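Local coordinates for 3'-5' exonuclease crn-4 (Caenorhabditis elegans, PDB 5DK5), which degrades RNA and DNA from their 3' ends as a DEDDh-family exonuclease and takes part in the breakdown of DNA during apoptosis, at residues T20-D25 and G114-V119. Numbering follows the deposited sequence.
Sequences TLLILD and GKFAFV
Leu22 packs obliquely against two aromatic rings of the neighbouring strand: its CD1 methyl lies 3.6 Å from CE1 of Phe118 and 3.7 Å from CD2 of Phe116. Its CG stands beside the backbone N (chi1 -57°), which carries this methyl across to both rings. Leu24 meets the Phe118 ring as well; with CG anti to the backbone N (chi1 175°), its CD1 comes within 3.6 Å of CD1 of the phenylalanine. The two rings also meet each other, CZ of Phe118 lying in the plane of Phe116 at its edge. Broad rings suit this face, which Phe102 and Leu106 of helix 95-109 cover. An alanine in place of Phe118 would probably leave the ends of Leu22 and Leu24 without their shared neighbour and open a gap beneath that helix. Aliphatic side chains without rings line the other face: CG2 of the beta-branched Val119 rests 4.0 Å from CB of Leu21, while Ile23 packs on Ile198 and Ala199 of helix 191-207. Between the faces runs a parallel ladder. Ala117 O accepts from Leu22 N at 3.1 Å. Val119 N, 2.9 Å from Leu22 O, sits above that carbonyl plane, 40° out of it, whereas Leu24 N comes to Val119 O in the carbonyl plane, at 2.9 Å. The bond from Ala117 N to Thr20 O is weak. Three sound bonds and an apolar packing on both faces thus hold this central strand pair of the RNase H-like exonuclease fold, and strand 20-28 places Asp25, a magnesium ligand, at the metal site with Glu27 and Asp194.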
# COMPACT_ATOMS: atom_id res chain seq x y z
N THR B 20 -36.88 11.53 1.61
CA THR B 20 -35.91 10.46 1.81
C THR B 20 -34.51 11.02 2.05
O THR B 20 -34.06 11.92 1.34
CB THR B 20 -35.87 9.52 0.59
OG1 THR B 20 -37.18 9.03 0.30
CG2 THR B 20 -34.94 8.33 0.85
N LEU B 21 -33.84 10.48 3.06
CA LEU B 21 -32.45 10.82 3.35
C LEU B 21 -31.59 9.56 3.36
O LEU B 21 -31.88 8.60 4.09
CB LEU B 21 -32.34 11.55 4.68
CG LEU B 21 -33.01 12.92 4.77
CD1 LEU B 21 -32.92 13.46 6.19
CD2 LEU B 21 -32.40 13.90 3.78
N LEU B 22 -30.54 9.56 2.55
CA LEU B 22 -29.64 8.43 2.45
C LEU B 22 -28.36 8.69 3.24
O LEU B 22 -27.54 9.52 2.84
CB LEU B 22 -29.30 8.14 0.99
CG LEU B 22 -30.48 7.88 0.05
CD1 LEU B 22 -29.99 7.64 -1.37
CD2 LEU B 22 -31.31 6.69 0.54
N ILE B 23 -28.20 8.00 4.35
CA ILE B 23 -27.00 8.15 5.16
C ILE B 23 -25.85 7.41 4.47
O ILE B 23 -25.83 6.19 4.43
CB ILE B 23 -27.20 7.61 6.59
CG1 ILE B 23 -28.25 8.43 7.33
CG2 ILE B 23 -25.89 7.65 7.37
CD1 ILE B 23 -29.68 7.98 7.09
N LEU B 24 -24.89 8.18 3.95
CA LEU B 24 -23.81 7.63 3.13
C LEU B 24 -22.50 7.55 3.90
O LEU B 24 -22.21 8.41 4.74
CB LEU B 24 -23.64 8.48 1.87
CG LEU B 24 -22.47 8.15 0.95
CD1 LEU B 24 -22.86 8.42 -0.50
CD2 LEU B 24 -21.23 8.97 1.30
N ASP B 25 -21.70 6.53 3.61
CA ASP B 25 -20.41 6.35 4.26
C ASP B 25 -19.41 5.62 3.36
O ASP B 25 -19.69 4.54 2.86
CB ASP B 25 -20.56 5.58 5.56
CG ASP B 25 -19.25 5.41 6.30
OD1 ASP B 25 -18.49 4.48 5.97
OD2 ASP B 25 -18.98 6.22 7.21
N GLY B 114 -33.21 15.04 -7.07
CA GLY B 114 -33.39 16.23 -6.25
C GLY B 114 -34.41 16.11 -5.14
O GLY B 114 -34.59 17.03 -4.35
N LYS B 115 -35.09 14.96 -5.08
CA LYS B 115 -36.10 14.73 -4.04
C LYS B 115 -35.56 13.86 -2.91
O LYS B 115 -36.30 13.40 -2.04
CB LYS B 115 -37.35 14.08 -4.65
CG LYS B 115 -38.13 15.04 -5.54
CD LYS B 115 -39.49 14.47 -5.92
CE LYS B 115 -40.27 15.44 -6.78
NZ LYS B 115 -41.59 14.89 -7.19
N PHE B 116 -34.25 13.63 -2.93
CA PHE B 116 -33.56 12.97 -1.83
C PHE B 116 -32.18 13.60 -1.69
O PHE B 116 -31.66 14.19 -2.63
CB PHE B 116 -33.45 11.46 -2.07
CG PHE B 116 -32.52 11.09 -3.18
CD1 PHE B 116 -32.95 11.07 -4.50
CD2 PHE B 116 -31.20 10.76 -2.91
CE1 PHE B 116 -32.09 10.73 -5.52
CE2 PHE B 116 -30.33 10.42 -3.93
CZ PHE B 116 -30.78 10.40 -5.24
N ALA B 117 -31.59 13.47 -0.50
CA ALA B 117 -30.27 14.03 -0.24
C ALA B 117 -29.44 13.09 0.63
O ALA B 117 -29.98 12.36 1.46
CB ALA B 117 -30.39 15.39 0.42
N PHE B 118 -28.13 13.12 0.43
CA PHE B 118 -27.23 12.28 1.21
C PHE B 118 -26.83 12.97 2.51
O PHE B 118 -26.68 14.19 2.56
CB PHE B 118 -25.98 11.94 0.39
CG PHE B 118 -26.24 11.00 -0.74
CD1 PHE B 118 -26.30 9.63 -0.52
CD2 PHE B 118 -26.44 11.47 -2.02
CE1 PHE B 118 -26.55 8.76 -1.56
CE2 PHE B 118 -26.69 10.61 -3.07
CZ PHE B 118 -26.75 9.25 -2.84
N VAL B 119 -26.68 12.18 3.56
CA VAL B 119 -26.26 12.67 4.87
C VAL B 119 -24.94 12.02 5.25
O VAL B 119 -24.76 10.81 5.11
CB VAL B 119 -27.31 12.36 5.95
CG1 VAL B 119 -26.88 12.92 7.30
CG2 VAL B 119 -28.67 12.93 5.54